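Local coordinates for cytolethal distending toxin protein B (PDB 1SR4) that is the DNase I-like subunit of a tripartite bacterial genotoxin and probably cleaves host DNA, which would lead to cell-cycle arrest, at residues B[231-243]-B[249-261]. Sequence-based numbering, arbitrary orientation.
Sequences ARERIGASLMLNQ and TSDHFPVSFVRDR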
loop_
_atom_site.group_PDB
_atom_site.type_symbol
_atom_site.label_atom_id
_atom_site.label_comp_id
_atom_site.label_asym_id
_atom_site.label_seq_id
_atom_site.Cartn_x
_atom_site.Cartn_y
_atom_site.Cartn_z
ATOM N N ALA B 231 -28.061 0.537 -6.775
ATOM C CA ALA B 231 -27.712 0.596 -5.361
ATOM C C ALA B 231 -27.829 -0.783 -4.695
ATOM O O ALA B 231 -27.486 -0.941 -3.529
ATOM C CB ALA B 231 -28.584 1.620 -4.642
ATOM N N ARG B 232 -28.311 -1.781 -5.431
ATOM C CA ARG B 232 -28.398 -3.129 -4.877
ATOM C C ARG B 232 -27.015 -3.804 -4.942
ATOM O O ARG B 232 -26.833 -4.913 -4.444
ATOM C CB ARG B 232 -29.408 -3.980 -5.656
ATOM C CG ARG B 232 -30.889 -3.675 -5.376
ATOM C CD ARG B 232 -31.762 -4.591 -6.236
ATOM N NE ARG B 232 -33.200 -4.375 -6.072
ATOM C CZ ARG B 232 -33.894 -4.649 -4.966
ATOM N NH1 ARG B 232 -35.205 -4.413 -4.931
ATOM N NH2 ARG B 232 -33.289 -5.157 -3.895
ATOM N N GLU B 233 -26.041 -3.135 -5.554
ATOM C CA GLU B 233 -24.696 -3.703 -5.675
ATOM C C GLU B 233 -24.075 -4.094 -4.320
ATOM O O GLU B 233 -24.069 -3.309 -3.381
ATOM C CB GLU B 233 -23.768 -2.708 -6.379
ATOM C CG GLU B 233 -22.443 -3.325 -6.840
ATOM C CD GLU B 233 -22.645 -4.447 -7.845
ATOM O OE1 GLU B 233 -23.427 -4.247 -8.796
ATOM O OE2 GLU B 233 -22.023 -5.524 -7.696
ATOM N N ARG B 234 -23.533 -5.302 -4.229
ATOM C CA ARG B 234 -22.924 -5.744 -2.983
ATOM C C ARG B 234 -21.407 -5.561 -3.002
ATOM O O ARG B 234 -20.655 -6.447 -2.609
ATOM C CB ARG B 234 -23.275 -7.210 -2.707
ATOM C CG ARG B 234 -24.775 -7.444 -2.565
ATOM C CD ARG B 234 -25.350 -6.542 -1.490
ATOM N NE ARG B 234 -24.759 -6.834 -0.185
ATOM C CZ ARG B 234 -25.135 -7.845 0.594
ATOM N NH1 ARG B 234 -26.113 -8.659 0.202
ATOM N NH2 ARG B 234 -24.517 -8.062 1.749
ATOM N N ILE B 235 -20.968 -4.405 -3.487
ATOM C CA ILE B 235 -19.543 -4.093 -3.533
ATOM C C ILE B 235 -19.323 -2.877 -2.644
ATOM O O ILE B 235 -20.001 -1.872 -2.794
ATOM C CB ILE B 235 -19.085 -3.784 -4.967
ATOM C CG1 ILE B 235 -19.267 -5.032 -5.840
ATOM C CG2 ILE B 235 -17.617 -3.320 -4.967
ATOM C CD1 ILE B 235 -18.800 -4.861 -7.308
ATOM N N GLY B 236 -18.399 -2.982 -1.689
ATOM C CA GLY B 236 -18.140 -1.858 -0.807
ATOM C C GLY B 236 -16.738 -1.294 -0.994
ATOM O O GLY B 236 -15.796 -2.043 -1.305
ATOM N N ALA B 237 -16.588 0.018 -0.808
ATOM C CA ALA B 237 -15.278 0.660 -0.936
ATOM C C ALA B 237 -14.660 0.773 0.450
ATOM O O ALA B 237 -15.369 0.945 1.434
ATOM C CB ALA B 237 -15.420 2.046 -1.551
ATOM N N SER B 238 -13.339 0.690 0.533
ATOM C CA SER B 238 -12.673 0.792 1.825
ATOM C C SER B 238 -11.212 1.149 1.607
ATOM O O SER B 238 -10.642 0.761 0.589
ATOM C CB SER B 238 -12.759 -0.564 2.538
ATOM O OG SER B 238 -12.066 -0.552 3.768
ATOM N N LEU B 239 -10.610 1.929 2.505
ATOM C CA LEU B 239 -9.176 2.188 2.355
ATOM C C LEU B 239 -8.614 0.764 2.455
ATOM O O LEU B 239 -9.065 -0.018 3.295
ATOM C CB LEU B 239 -8.643 3.058 3.505
ATOM C CG LEU B 239 -9.253 4.466 3.606
ATOM C CD1 LEU B 239 -8.584 5.260 4.719
ATOM C CD2 LEU B 239 -9.080 5.184 2.256
ATOM N N MET B 240 -7.655 0.410 1.602
ATOM C CA MET B 240 -7.096 -0.951 1.615
ATOM C C MET B 240 -5.981 -1.119 2.651
ATOM O O MET B 240 -4.880 -1.577 2.340
ATOM C CB MET B 240 -6.561 -1.313 0.220
ATOM C CG MET B 240 -6.247 -2.803 0.052
ATOM S SD MET B 240 -5.937 -3.141 -1.672
ATOM C CE MET B 240 -6.494 -4.831 -1.822
ATOM N N LEU B 241 -6.294 -0.788 3.894
ATOM C CA LEU B 241 -5.305 -0.837 4.954
ATOM C C LEU B 241 -4.883 -2.229 5.364
ATOM O O LEU B 241 -3.820 -2.401 5.952
ATOM C CB LEU B 241 -5.816 -0.055 6.162
ATOM C CG LEU B 241 -6.258 1.385 5.871
ATOM C CD1 LEU B 241 -6.848 1.991 7.136
ATOM C CD2 LEU B 241 -5.081 2.213 5.368
ATOM N N ASN B 242 -5.700 -3.230 5.051
ATOM C CA ASN B 242 -5.362 -4.605 5.407
ATOM C C ASN B 242 -4.156 -5.139 4.615
ATOM O O ASN B 242 -3.584 -6.174 4.962
ATOM C CB ASN B 242 -6.585 -5.509 5.207
ATOM C CG ASN B 242 -7.154 -5.426 3.815
ATOM O OD1 ASN B 242 -7.445 -4.342 3.308
ATOM N ND2 ASN B 242 -7.326 -6.577 3.188
ATOM N N GLN B 243 -3.757 -4.414 3.574
ATOM C CA GLN B 243 -2.629 -4.839 2.753
ATOM C C GLN B 243 -1.276 -4.206 3.127
ATOM O O GLN B 243 -0.220 -4.741 2.766
ATOM C CB GLN B 243 -2.919 -4.540 1.283
ATOM C CG GLN B 243 -3.994 -5.412 0.642
ATOM C CD GLN B 243 -3.700 -6.905 0.746
ATOM O OE1 GLN B 243 -4.243 -7.590 1.608
ATOM N NE2 GLN B 243 -2.833 -7.411 -0.133
ATOM N N THR B 249 3.828 5.454 0.409
ATOM C CA THR B 249 4.730 6.434 -0.184
ATOM C C THR B 249 4.176 7.536 -1.099
ATOM O O THR B 249 4.894 8.057 -1.961
ATOM C CB THR B 249 5.892 5.713 -0.907
ATOM O OG1 THR B 249 5.371 4.879 -1.947
ATOM C CG2 THR B 249 6.660 4.848 0.072
ATOM N N SER B 250 2.906 7.886 -0.917
ATOM C CA SER B 250 2.311 8.995 -1.664
ATOM C C SER B 250 1.275 9.631 -0.729
ATOM O O SER B 250 0.985 9.098 0.350
ATOM C CB SER B 250 1.643 8.514 -2.955
ATOM O OG SER B 250 0.318 8.129 -2.707
ATOM N N ASP B 251 0.728 10.773 -1.113
ATOM C CA ASP B 251 -0.264 11.419 -0.258
ATOM C C ASP B 251 -1.669 10.810 -0.405
ATOM O O ASP B 251 -2.608 11.287 0.217
ATOM C CB ASP B 251 -0.320 12.926 -0.543
ATOM C CG ASP B 251 0.905 13.666 -0.031
ATOM O OD1 ASP B 251 1.603 13.141 0.865
ATOM O OD2 ASP B 251 1.157 14.786 -0.517
ATOM N N HIS B 252 -1.807 9.773 -1.239
ATOM C CA HIS B 252 -3.089 9.105 -1.440
ATOM C C HIS B 252 -3.052 7.733 -0.778
ATOM O O HIS B 252 -2.013 7.060 -0.752
ATOM C CB HIS B 252 -3.384 8.907 -2.929
ATOM C CG HIS B 252 -3.699 10.171 -3.668
ATOM N ND1 HIS B 252 -4.989 10.574 -3.938
ATOM C CD2 HIS B 252 -2.889 11.126 -4.185
ATOM C CE1 HIS B 252 -4.962 11.723 -4.592
ATOM N NE2 HIS B 252 -3.699 12.080 -4.755
ATOM N N PHE B 253 -4.196 7.318 -0.255
ATOM C CA PHE B 253 -4.307 6.014 0.387
ATOM C C PHE B 253 -4.952 5.069 -0.630
ATOM O O PHE B 253 -5.881 5.454 -1.341
ATOM C CB PHE B 253 -5.177 6.139 1.642
ATOM C CG PHE B 253 -4.525 6.939 2.743
ATOM C CD1 PHE B 253 -3.731 6.311 3.695
ATOM C CD2 PHE B 253 -4.653 8.317 2.783
ATOM C CE1 PHE B 253 -3.067 7.044 4.670
ATOM C CE2 PHE B 253 -3.996 9.065 3.750
ATOM C CZ PHE B 253 -3.198 8.419 4.700
ATOM N N PRO B 254 -4.458 3.828 -0.727
ATOM C CA PRO B 254 -5.061 2.904 -1.689
ATOM C C PRO B 254 -6.487 2.593 -1.236
ATOM O O PRO B 254 -6.785 2.592 -0.042
ATOM C CB PRO B 254 -4.125 1.690 -1.642
ATOM C CG PRO B 254 -3.606 1.714 -0.247
ATOM C CD PRO B 254 -3.364 3.190 0.022
ATOM N N VAL B 255 -7.366 2.347 -2.197
ATOM C CA VAL B 255 -8.768 2.056 -1.909
ATOM C C VAL B 255 -9.148 0.748 -2.601
ATOM O O VAL B 255 -8.788 0.547 -3.757
ATOM C CB VAL B 255 -9.659 3.183 -2.456
ATOM C CG1 VAL B 255 -11.146 2.861 -2.194
ATOM C CG2 VAL B 255 -9.261 4.511 -1.794
ATOM N N SER B 256 -9.856 -0.138 -1.904
ATOM C CA SER B 256 -10.248 -1.404 -2.509
ATOM C C SER B 256 -11.766 -1.485 -2.646
ATOM O O SER B 256 -12.501 -0.772 -1.959
ATOM C CB SER B 256 -9.731 -2.570 -1.661
ATOM O OG SER B 256 -10.305 -2.477 -0.372
ATOM N N PHE B 257 -12.222 -2.348 -3.549
ATOM C CA PHE B 257 -13.642 -2.534 -3.822
ATOM C C PHE B 257 -13.796 -4.053 -3.826
ATOM O O PHE B 257 -13.306 -4.728 -4.723
ATOM C CB PHE B 257 -13.980 -1.913 -5.188
ATOM C CG PHE B 257 -13.540 -0.473 -5.306
ATOM C CD1 PHE B 257 -14.350 0.563 -4.849
ATOM C CD2 PHE B 257 -12.258 -0.169 -5.760
ATOM C CE1 PHE B 257 -13.885 1.883 -4.834
ATOM C CE2 PHE B 257 -11.782 1.151 -5.751
ATOM C CZ PHE B 257 -12.585 2.174 -5.290
ATOM N N VAL B 258 -14.466 -4.569 -2.796
ATOM C CA VAL B 258 -14.626 -6.006 -2.578
ATOM C C VAL B 258 -16.068 -6.358 -2.203
ATOM O O VAL B 258 -16.744 -5.577 -1.536
ATOM C CB VAL B 258 -13.682 -6.451 -1.426
ATOM C CG1 VAL B 258 -13.698 -7.959 -1.251
ATOM C CG2 VAL B 258 -12.252 -5.974 -1.715
ATOM N N ARG B 259 -16.524 -7.538 -2.622
ATOM C CA ARG B 259 -17.881 -8.003 -2.318
ATOM C C ARG B 259 -18.131 -8.017 -0.804
ATOM O O ARG B 259 -17.257 -8.430 -0.036
ATOM C CB ARG B 259 -18.060 -9.417 -2.870
ATOM C CG ARG B 259 -19.464 -9.990 -2.771
ATOM C CD ARG B 259 -19.495 -11.358 -3.427
ATOM N NE ARG B 259 -18.673 -12.306 -2.679
ATOM C CZ ARG B 259 -17.865 -13.205 -3.235
ATOM N NH1 ARG B 259 -17.758 -13.284 -4.558
ATOM N NH2 ARG B 259 -17.168 -14.036 -2.467
ATOM N N ASP B 260 -19.308 -7.570 -0.370
ATOM C CA ASP B 260 -19.620 -7.581 1.057
ATOM C C ASP B 260 -19.581 -9.034 1.531
ATOM O O ASP B 260 -19.995 -9.942 0.810
ATOM C CB ASP B 260 -21.024 -7.025 1.344
ATOM C CG ASP B 260 -21.190 -5.576 0.916
ATOM O OD1 ASP B 260 -20.252 -4.783 1.108
ATOM O OD2 ASP B 260 -22.273 -5.223 0.403
ATOM N N ARG B 261 -19.070 -9.267 2.730
ATOM C CA ARG B 261 -19.058 -10.630 3.228
ATOM C C ARG B 261 -20.335 -10.864 4.035
ATOM O O ARG B 261 -21.138 -9.909 4.144
ATOM C CB ARG B 261 -17.797 -10.896 4.070
ATOM C CG ARG B 261 -17.543 -9.946 5.224
ATOM C CD ARG B 261 -16.106 -10.133 5.760
ATOM N NE ARG B 261 -15.749 -11.547 5.887
ATOM C CZ ARG B 261 -14.631 -11.994 6.452
ATOM N NH1 ARG B 261 -13.745 -11.144 6.953
ATOM N NH2 ARG B 261 -14.396 -13.297 6.514
ATOM O OXT ARG B 261 -20.532 -11.993 4.530
HETATM O O HOH W 1 -13.457 -2.927 0.124
HETATM O O HOH W 2 -9.532 -4.235 1.476
#
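Strands 235-239 and 255-259 form an antiparallel pair at one margin of a sheet of the DNase I-like fold, with 255-259 also paired antiparallel to strand 7-11 and 235-239 outermost within the chain. Gly236 and Val258, and Ser238 and Ser256, are hydrogen-bonded pairs, each with both N-H...O bonds; beyond them Met240 N donates to Pro254 O at 2.9 Å. On the face turned to strand 216-221, Ala237 CB lies 3.6 Å from Phe257 CE1, obliquely to the ring, while Ile235 CG2 packs on Phe257 CB at 3.9 Å. On the other face, with CG anti to the backbone N (chi1 -167°), Met240 runs CG and SD past Ser256 CB, SD at 3.8 Å. Two waters bind Ser256 OG, one bridging to Gly236 O and the other, 2.7 Å from OG, to Asn242 OD1. At the opposite end, just past Ile235 and Arg259, Arg234 NE donates to the anti lone pair of Asp260 OD2 at 3.0 Å in a salt bridge, and Asp260 N bonds back to Arg234 O at 2.8 Å. Arg107 of the CdtA subunit also salt-bridges Asp260 OD2, so one oxygen, shared by two arginines and probably kept ionised, ties the residues just beyond the strands to CdtA.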